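Local coordinates for dihydropteroate synthase (Clostridioides difficile, PDB 6PZ2), which probably condenses 4-aminobenzoate with a dihydropterin diphosphate to form dihydropteroate in folate synthesis, and here holds pteroic acid, at residues A[63-68]-A[93-98]; A[99-104]-A[127-132]; A[115-120]-A[134-139]. All coordinates share one frame; numbering follows the deposited sequence.

Contact 1 (A[63-68]-A[93-98]); sequences HSYVDS and DTYKAD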
loop_
_atom_site.group_PDB
_atom_site.type_symbol
_atom_site.label_atom_id
_atom_site.label_comp_id
_atom_site.label_asym_id
_atom_site.label_seq_id
_atom_site.Cartn_x
_atom_site.Cartn_y
_atom_site.Cartn_z
ATOM N N HIS A 63 8.559 7.350 26.516
ATOM C CA HIS A 63 9.775 6.696 26.956
ATOM C C HIS A 63 10.656 7.757 27.614
ATOM O O HIS A 63 10.523 8.942 27.354
ATOM C CB HIS A 63 10.488 5.973 25.813
ATOM C CG HIS A 63 9.903 4.636 25.510
ATOM N ND1 HIS A 63 8.587 4.485 25.082
ATOM C CD2 HIS A 63 10.441 3.399 25.566
ATOM C CE1 HIS A 63 8.341 3.208 24.890
ATOM N NE2 HIS A 63 9.469 2.519 25.180
ATOM N N SER A 64 11.526 7.319 28.499
ATOM C CA SER A 64 12.288 8.236 29.323
ATOM C C SER A 64 13.491 8.802 28.544
ATOM O O SER A 64 13.932 8.287 27.500
ATOM C CB SER A 64 12.682 7.544 30.603
ATOM O OG SER A 64 13.498 6.410 30.339
ATOM N N TYR A 65 13.977 9.925 29.051
ATOM C CA TYR A 65 15.188 10.562 28.566
ATOM C C TYR A 65 16.375 9.722 29.058
ATOM O O TYR A 65 16.355 9.204 30.160
ATOM C CB TYR A 65 15.236 12.009 29.065
ATOM C CG TYR A 65 16.587 12.693 29.010
ATOM C CD1 TYR A 65 16.928 13.524 27.948
ATOM C CD2 TYR A 65 17.517 12.549 30.035
ATOM C CE1 TYR A 65 18.157 14.163 27.890
ATOM C CE2 TYR A 65 18.747 13.186 29.993
ATOM C CZ TYR A 65 19.070 13.991 28.914
ATOM O OH TYR A 65 20.289 14.602 28.845
ATOM N N VAL A 66 17.385 9.591 28.218
ATOM C CA VAL A 66 18.646 8.922 28.520
ATOM C C VAL A 66 19.749 9.989 28.492
ATOM O O VAL A 66 19.814 10.757 27.508
ATOM C CB VAL A 66 18.906 7.852 27.439
ATOM C CG1 VAL A 66 20.120 7.000 27.723
ATOM C CG2 VAL A 66 17.686 6.967 27.224
ATOM N N ASP A 67 20.647 10.010 29.484
ATOM C CA ASP A 67 21.799 10.921 29.419
ATOM C C ASP A 67 22.746 10.366 28.350
ATOM O O ASP A 67 22.716 9.173 28.035
ATOM C CB ASP A 67 22.465 11.182 30.777
ATOM C CG ASP A 67 23.345 10.046 31.271
ATOM O OD1 ASP A 67 22.882 9.313 32.164
ATOM O OD2 ASP A 67 24.475 9.885 30.753
ATOM N N SER A 68 23.584 11.237 27.825
ATOM C CA SER A 68 24.342 10.875 26.647
ATOM C C SER A 68 25.430 9.829 26.942
ATOM O O SER A 68 25.787 9.057 26.043
ATOM C CB SER A 68 24.881 12.103 25.972
ATOM O OG SER A 68 25.721 12.818 26.844
ATOM N N ASP A 93 20.233 7.686 15.483
ATOM C CA ASP A 93 19.024 8.349 15.847
ATOM C C ASP A 93 19.316 9.046 17.171
ATOM O O ASP A 93 19.114 8.460 18.210
ATOM C CB ASP A 93 17.876 7.345 16.005
ATOM C CG ASP A 93 16.497 7.949 16.251
ATOM O OD1 ASP A 93 16.366 8.994 16.959
ATOM O OD2 ASP A 93 15.543 7.344 15.738
ATOM N N THR A 94 19.783 10.269 17.129
ATOM C CA THR A 94 20.020 11.004 18.378
ATOM C C THR A 94 19.784 12.494 18.109
ATOM O O THR A 94 20.078 12.952 17.007
ATOM C CB THR A 94 21.461 10.816 18.884
ATOM O OG1 THR A 94 21.575 11.431 20.164
ATOM C CG2 THR A 94 22.496 11.441 17.976
ATOM N N TYR A 95 19.304 13.231 19.109
ATOM C CA TYR A 95 19.282 14.670 19.020
ATOM C C TYR A 95 20.423 15.282 19.839
ATOM O O TYR A 95 20.483 16.511 19.972
ATOM C CB TYR A 95 17.958 15.239 19.534
ATOM C CG TYR A 95 17.544 14.773 20.903
ATOM C CD1 TYR A 95 17.887 15.475 22.046
ATOM C CD2 TYR A 95 16.743 13.657 21.043
ATOM C CE1 TYR A 95 17.448 15.078 23.299
ATOM C CE2 TYR A 95 16.316 13.225 22.288
ATOM C CZ TYR A 95 16.680 13.931 23.419
ATOM O OH TYR A 95 16.259 13.478 24.637
ATOM N N LYS A 96 21.322 14.460 20.382
ATOM C CA LYS A 96 22.430 14.994 21.188
ATOM C C LYS A 96 23.720 15.029 20.363
ATOM O O LYS A 96 24.160 14.033 19.803
ATOM C CB LYS A 96 22.595 14.164 22.457
ATOM C CG LYS A 96 21.307 14.015 23.257
ATOM C CD LYS A 96 21.504 13.316 24.568
ATOM C CE LYS A 96 20.204 12.970 25.264
ATOM N NZ LYS A 96 19.447 11.901 24.570
ATOM N N ALA A 97 24.336 16.207 20.346
ATOM C CA ALA A 97 25.512 16.487 19.535
ATOM C C ALA A 97 26.704 15.627 19.971
ATOM O O ALA A 97 27.471 15.164 19.126
ATOM C CB ALA A 97 25.822 17.962 19.619
ATOM N N ASP A 98 26.844 15.365 21.264
ATOM C CA ASP A 98 27.990 14.551 21.758
ATOM C C ASP A 98 27.833 13.078 21.372
ATOM O O ASP A 98 28.830 12.418 21.033
ATOM C CB ASP A 98 28.240 14.650 23.267
ATOM C CG ASP A 98 27.016 14.600 24.167
ATOM O OD1 ASP A 98 27.237 14.563 25.366
ATOM O OD2 ASP A 98 25.853 14.624 23.691
#
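Ser-68 OG donates a 2.7 Å hydrogen bond to Asp-98 OD1, arriving from above the carboxylate plane, 39° out of it. The other point of grip is Lys-96, whose long chain slants up to the loop that carries Tyr-65 and Val-66. Its CD lies 3.9 Å from Ser-68 CB, and its CE comes to 3.5 Å from Tyr-65 CE1. Its NZ reaches the carbonyl of Val-66 in a weak bond, NZ to O 3.2 Å. The bend at chi4 (70°) turns the ammonium aside after an otherwise extended chain, and there it also forms salt bridges with Glu-57 and Glu-71. Next to it the hydroxyl of Tyr-95 touches the edge of the Tyr-65 ring near its plane, OH to CD1 3.4 Å, while hydrogen-bonding to Glu-57. Glu-57 thus holds Lys-96 and Tyr-95 and also receives Val-66 N. Further back, Thr-94 OG1 accepts from Lys-96 N at 3.0 Å, and Lys-96 itself stands at the N-cap position of helix 97-105. This is the C-terminal end of the strands of a TIM-type barrel: an ST turn leads from strand 90-93, near pocket residue Asp-93, into the next helix, packed against the loop after strand 51-55.

Contact 2 (A[99-104]-A[127-132]); sequences VAEEAL and IGKYDA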
loop_
_atom_site.group_PDB
_atom_site.type_symbol
_atom_site.label_atom_id
_atom_site.label_comp_id
_atom_site.label_asym_id
_atom_site.label_seq_id
_atom_site.Cartn_x
_atom_site.Cartn_y
_atom_site.Cartn_z
ATOM N N VAL A 99 26.595 12.593 21.383
ATOM C CA VAL A 99 26.330 11.246 20.911
ATOM C C VAL A 99 26.658 11.167 19.417
ATOM O O VAL A 99 27.350 10.242 18.953
ATOM C CB VAL A 99 24.870 10.854 21.177
ATOM C CG1 VAL A 99 24.561 9.503 20.572
ATOM C CG2 VAL A 99 24.535 10.878 22.662
ATOM N N ALA A 100 26.136 12.126 18.671
ATOM C CA ALA A 100 26.365 12.152 17.226
ATOM C C ALA A 100 27.857 12.162 16.884
ATOM O O ALA A 100 28.332 11.481 15.943
ATOM C CB ALA A 100 25.702 13.372 16.636
ATOM N N GLU A 101 28.565 13.020 17.605
ATOM C CA GLU A 101 30.009 13.153 17.413
ATOM C C GLU A 101 30.729 11.809 17.549
ATOM O O GLU A 101 31.522 11.449 16.662
ATOM C CB GLU A 101 30.638 14.115 18.421
ATOM C CG GLU A 101 32.141 14.212 18.217
ATOM C CD GLU A 101 32.693 15.619 18.277
ATOM O OE1 GLU A 101 32.232 16.414 19.144
ATOM O OE2 GLU A 101 33.558 15.913 17.443
ATOM N N GLU A 102 30.505 11.108 18.665
ATOM C CA GLU A 102 31.167 9.800 18.865
ATOM C C GLU A 102 30.780 8.826 17.748
ATOM O O GLU A 102 31.639 8.100 17.206
ATOM C CB GLU A 102 30.845 9.188 20.229
ATOM C CG GLU A 102 31.590 9.826 21.401
ATOM C CD GLU A 102 33.021 10.273 21.109
ATOM O OE1 GLU A 102 33.281 11.528 21.056
ATOM O OE2 GLU A 102 33.860 9.371 20.856
ATOM N N ALA A 103 29.492 8.826 17.408
ATOM C CA ALA A 103 29.002 7.901 16.373
ATOM C C ALA A 103 29.709 8.219 15.055
ATOM O O ALA A 103 30.042 7.300 14.274
ATOM C CB ALA A 103 27.499 8.011 16.225
ATOM N N LEU A 104 29.845 9.519 14.778
ATOM C CA LEU A 104 30.410 9.916 13.493
ATOM C C LEU A 104 31.911 9.608 13.464
ATOM O O LEU A 104 32.441 9.210 12.427
ATOM C CB LEU A 104 30.136 11.404 13.277
ATOM C CG LEU A 104 28.712 11.729 12.835
ATOM C CD1 LEU A 104 28.457 13.221 12.897
ATOM C CD2 LEU A 104 28.461 11.213 11.430
ATOM N N ILE A 127 27.665 18.171 12.610
ATOM C CA ILE A 127 27.347 17.567 11.300
ATOM C C ILE A 127 28.305 18.104 10.237
ATOM O O ILE A 127 28.803 17.341 9.373
ATOM C CB ILE A 127 25.856 17.761 10.943
ATOM C CG1 ILE A 127 24.998 16.790 11.764
ATOM C CG2 ILE A 127 25.615 17.584 9.449
ATOM C CD1 ILE A 127 23.674 17.354 12.159
ATOM N N GLY A 128 28.508 19.427 10.306
ATOM C CA GLY A 128 29.424 20.125 9.387
ATOM C C GLY A 128 30.843 19.596 9.518
ATOM O O GLY A 128 31.486 19.238 8.523
ATOM N N LYS A 129 31.280 19.510 10.770
ATOM C CA LYS A 129 32.620 19.054 11.122
ATOM C C LYS A 129 32.933 17.686 10.505
ATOM O O LYS A 129 34.058 17.495 10.081
ATOM C CB LYS A 129 32.720 18.998 12.643
ATOM C CG LYS A 129 33.971 18.380 13.253
ATOM C CD LYS A 129 33.910 18.598 14.771
ATOM C CE LYS A 129 35.145 18.195 15.543
ATOM N NZ LYS A 129 34.978 18.537 16.978
ATOM N N TYR A 130 31.981 16.736 10.479
ATOM C CA TYR A 130 32.303 15.412 9.977
ATOM C C TYR A 130 31.811 15.273 8.540
ATOM O O TYR A 130 31.924 14.208 7.960
ATOM C CB TYR A 130 31.787 14.315 10.914
ATOM C CG TYR A 130 32.517 14.284 12.229
ATOM C CD1 TYR A 130 33.715 13.604 12.388
ATOM C CD2 TYR A 130 32.035 15.009 13.303
ATOM C CE1 TYR A 130 34.393 13.610 13.597
ATOM C CE2 TYR A 130 32.701 15.041 14.514
ATOM C CZ TYR A 130 33.899 14.364 14.652
ATOM O OH TYR A 130 34.542 14.453 15.851
ATOM N N ASP A 131 31.240 16.324 7.972
ATOM C CA ASP A 131 30.679 16.204 6.645
ATOM C C ASP A 131 29.611 15.117 6.628
ATOM O O ASP A 131 29.545 14.310 5.707
ATOM C CB ASP A 131 31.736 15.794 5.623
ATOM C CG ASP A 131 32.327 17.011 4.952
ATOM O OD1 ASP A 131 31.619 17.649 4.119
ATOM O OD2 ASP A 131 33.453 17.328 5.327
ATOM N N ALA A 132 28.786 15.090 7.656
ATOM C CA ALA A 132 27.815 14.002 7.744
ATOM C C ALA A 132 26.559 14.341 6.923
ATOM O O ALA A 132 26.262 15.505 6.605
ATOM C CB ALA A 132 27.459 13.804 9.189
#
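Helix 97-105 meets helix 123-129 and the residues that follow it on the outside of the barrel, through Glu-101 and Leu-104 on one side and Lys-129, Tyr-130 and Ala-132 on the other. At the outer end, Glu-101 OE2 faces two donors. Lys-129 NZ comes to its syn lone pair at 3.0 Å and completes a salt bridge; the hydroxyl of Tyr-130 lies at a very short, doubtful 2.4 Å from OH to OE2. The oxygen lies in the plane of the tyrosine ring at its edge, and the carboxylate stands nearly upright to that ring, 86° between planes. Lys-129 spans the distance with a fully extended chain. This pairing follows the repeating beta/alpha order of the barrel, since the two helices flank strand 110-113 in sequence and Leu-104 also packs on Val-111 of that strand. Behind the polar end, Leu-104 CB sits over one face of the Tyr-130 ring, toward the rim and nearest CG, in a CH-pi contact 4.2 Å from the centroid. Farther in, Leu-104 CD2 meets Ala-132 CB at 3.6 Å. Ala-132 is brought round by a Schellman motif: Asp-131 takes positive phi, its N bonds to Gly-128 O, and Ala-132 N reaches back to Ile-127 O at 2.8 Å.

Contact 3 (A[115-120]-A[134-139]); sequences WGLRKD and VCIMHN. With PT1 (pteroic acid), chain K.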
loop_
_atom_site.group_PDB
_atom_site.type_symbol
_atom_site.label_atom_id
_atom_site.label_comp_id
_atom_site.label_asym_id
_atom_site.label_seq_id
_atom_site.Cartn_x
_atom_site.Cartn_y
_atom_site.Cartn_z
ATOM N N TRP A 115 14.817 16.356 16.538
ATOM C CA TRP A 115 14.512 17.762 16.870
ATOM C C TRP A 115 15.041 18.721 15.800
ATOM O O TRP A 115 14.942 19.927 15.932
ATOM C CB TRP A 115 15.059 18.097 18.254
ATOM C CG TRP A 115 14.087 17.690 19.308
ATOM C CD1 TRP A 115 14.138 16.610 20.137
ATOM C CD2 TRP A 115 12.856 18.362 19.588
ATOM N NE1 TRP A 115 13.020 16.575 20.938
ATOM C CE2 TRP A 115 12.214 17.633 20.613
ATOM C CE3 TRP A 115 12.244 19.504 19.063
ATOM C CZ2 TRP A 115 10.974 18.009 21.118
ATOM C CZ3 TRP A 115 11.036 19.897 19.595
ATOM C CH2 TRP A 115 10.418 19.158 20.604
ATOM N N GLY A 116 15.568 18.192 14.704
ATOM C CA GLY A 116 15.823 19.030 13.544
ATOM C C GLY A 116 16.788 20.167 13.853
ATOM O O GLY A 116 16.616 21.287 13.367
ATOM N N LEU A 117 17.805 19.806 14.633
ATOM C CA LEU A 117 18.947 20.591 15.006
ATOM C C LEU A 117 18.546 21.575 16.109
ATOM O O LEU A 117 19.355 22.398 16.419
ATOM C CB LEU A 117 19.540 21.367 13.829
ATOM C CG LEU A 117 19.865 20.556 12.586
ATOM C CD1 LEU A 117 20.408 21.464 11.508
ATOM C CD2 LEU A 117 20.864 19.456 12.888
ATOM N N ARG A 118 17.362 21.497 16.683
ATOM C CA ARG A 118 16.947 22.550 17.635
ATOM C C ARG A 118 17.221 22.171 19.090
ATOM O O ARG A 118 17.019 23.006 19.946
ATOM C CB ARG A 118 15.439 22.808 17.568
ATOM C CG ARG A 118 14.908 23.245 16.208
ATOM C CD ARG A 118 15.698 24.318 15.493
ATOM N NE ARG A 118 15.116 24.709 14.216
ATOM C CZ ARG A 118 13.998 25.416 14.107
ATOM N NH1 ARG A 118 13.472 25.986 15.186
ATOM N NH2 ARG A 118 13.394 25.517 12.934
ATOM N N LYS A 119 17.518 20.933 19.441
ATOM C CA LYS A 119 17.593 20.618 20.849
ATOM C C LYS A 119 19.033 20.784 21.324
ATOM O O LYS A 119 19.227 21.013 22.476
ATOM C CB LYS A 119 17.114 19.201 21.189
ATOM C CG LYS A 119 16.265 19.106 22.452
ATOM C CD LYS A 119 15.389 20.333 22.658
ATOM C CE LYS A 119 13.942 20.077 23.028
ATOM N NZ LYS A 119 13.103 21.250 22.685
ATOM N N ASP A 120 20.012 20.672 20.452
ATOM C CA ASP A 120 21.366 20.813 20.867
ATOM C C ASP A 120 22.038 21.839 19.953
ATOM O O ASP A 120 22.252 21.565 18.749
ATOM C CB ASP A 120 22.076 19.452 20.835
ATOM C CG ASP A 120 23.453 19.420 21.500
ATOM O OD1 ASP A 120 24.209 20.401 21.341
ATOM O OD2 ASP A 120 23.789 18.378 22.104
ATOM N N VAL A 134 22.490 14.466 7.273
ATOM C CA VAL A 134 21.563 14.676 8.362
ATOM C C VAL A 134 20.120 14.586 7.847
ATOM O O VAL A 134 19.754 15.106 6.785
ATOM C CB VAL A 134 21.840 16.014 9.069
ATOM C CG1 VAL A 134 21.887 17.189 8.113
ATOM C CG2 VAL A 134 20.850 16.299 10.193
ATOM N N CYS A 135 19.298 13.959 8.676
ATOM C CA CYS A 135 17.892 14.045 8.547
ATOM C C CYS A 135 17.382 15.066 9.560
ATOM O O CYS A 135 17.458 14.856 10.761
ATOM C CB CYS A 135 17.214 12.696 8.766
ATOM S SG CYS A 135 15.403 12.764 8.641
ATOM N N ILE A 136 16.755 16.094 9.017
ATOM C CA ILE A 136 16.148 17.145 9.800
ATOM C C ILE A 136 14.651 16.880 9.882
ATOM O O ILE A 136 13.929 17.074 8.918
ATOM C CB ILE A 136 16.378 18.526 9.161
ATOM C CG1 ILE A 136 17.865 18.836 9.009
ATOM C CG2 ILE A 136 15.645 19.605 9.946
ATOM C CD1 ILE A 136 18.140 20.194 8.385
ATOM N N MET A 137 14.205 16.517 11.060
ATOM C CA MET A 137 12.848 16.158 11.250
ATOM C C MET A 137 12.104 17.293 11.963
ATOM O O MET A 137 12.641 17.872 12.884
ATOM C CB MET A 137 12.743 14.886 12.091
ATOM C CG MET A 137 11.357 14.268 12.048
ATOM S SD MET A 137 11.037 13.013 13.283
ATOM C CE MET A 137 10.528 14.042 14.663
ATOM N N HIS A 138 10.883 17.567 11.523
ATOM C CA HIS A 138 10.014 18.550 12.148
ATOM C C HIS A 138 9.520 18.006 13.486
ATOM O O HIS A 138 9.043 16.873 13.547
ATOM C CB HIS A 138 8.807 18.894 11.259
ATOM C CG HIS A 138 7.832 19.776 11.966
ATOM N ND1 HIS A 138 6.710 19.292 12.616
ATOM C CD2 HIS A 138 7.869 21.105 12.201
ATOM C CE1 HIS A 138 6.082 20.299 13.191
ATOM N NE2 HIS A 138 6.773 21.424 12.952
ATOM N N ASN A 139 9.511 18.830 14.532
ATOM C CA ASN A 139 9.013 18.377 15.841
ATOM C C ASN A 139 8.638 19.615 16.651
ATOM O O ASN A 139 9.205 20.649 16.406
ATOM C CB ASN A 139 10.112 17.619 16.599
ATOM C CG ASN A 139 9.653 16.829 17.804
ATOM O OD1 ASN A 139 8.504 16.927 18.246
ATOM N ND2 ASN A 139 10.542 15.986 18.301
HETATM C C2 PT1 K . 10.437 9.405 12.325
HETATM C C3 PT1 K . 10.817 8.778 13.580
HETATM C C5 PT1 K . 12.257 8.793 13.847
HETATM N N6 PT1 K . 9.963 8.190 14.459
HETATM C C7 PT1 K . 12.654 9.961 11.846
HETATM N N9 PT1 K . 13.076 9.396 12.986
HETATM C C10 PT1 K . 10.432 7.654 15.597
HETATM N N11 PT1 K . 13.524 10.529 10.991
HETATM C C12 PT1 K . 11.803 7.702 15.878
HETATM C C21 PT1 K . 3.050 7.290 18.041
HETATM O O22 PT1 K . 2.266 8.236 17.869
HETATM O O1 PT1 K . 9.153 9.463 11.942
HETATM N N4 PT1 K . 11.349 9.993 11.524
HETATM N N8 PT1 K . 12.685 8.226 14.995
HETATM C C13 PT1 K . 9.462 7.036 16.581
HETATM N N14 PT1 K . 8.541 8.080 17.016
HETATM C C15 PT1 K . 7.245 7.840 17.312
HETATM C C16 PT1 K . 6.740 6.549 17.512
HETATM C C17 PT1 K . 6.375 8.922 17.354
HETATM C C18 PT1 K . 5.385 6.380 17.786
HETATM C C19 PT1 K . 5.019 8.755 17.622
HETATM C C20 PT1 K . 4.523 7.478 17.827
HETATM O O23 PT1 K . 2.603 6.179 18.331
#
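Asn-139 lies flat against the Trp-115 indole, and its side chain can be followed atom by atom over the ring. CB stands over the six-membered ring, 4.0 Å from its centroid and 19° off the normal, a CH-pi contact. CG follows, 3.7 Å from Trp-115 CH2, and OD1 stays above the same CH2-CZ2 edge of the bicycle. ND2 goes furthest inward, 3.3 Å from Trp-115 CE2, while donating to the carbonyl of Val-114. That bond helps hold the amide nearly parallel to the indole, the planes 13° apart in a stack. With CG anti to the backbone N (chi1 -166°), the amide is carried out over the ring; Lys-119 CE covers the opposite face. Beyond the stack, Gly-116 CA makes a CA-H...O contact with Met-137 O at 3.4 Å, at a positive-phi position in a type I' turn where a CB would clash with that oxygen. Leu-117 CD1 then packs on Ile-136 CD1 at 4.1 Å. On the strand's pocket side, Met-137 SD lies 3.5 Å from N4 of pteroic acid. The loop after strand 110-113 thus packs along strand 133-137, with Leu-117 packing on helix 123-129 and Ile-136 on helix 149-166.

Contact 3 is the buried one, made almost entirely of stacking and apolar packing, and it alone sets a touching side chain, that of Met-137, against the pteroic acid. Contacts 1 and 2 are partly buried and lean on charge: a lysine among acids near the loops in contact 1, a glutamate with two donors at the outer helices in contact 2. Those two share helix 97-105, whose start serves contact 1 and whose body serves contact 2; Val-99 packs on Ser-68 and Thr-94. Contact 3 joins both, since Asp-120 OD2 probably accepts from Ala-97 N, and Ile-127 of contact 2 packs on both Leu-117 and Val-134.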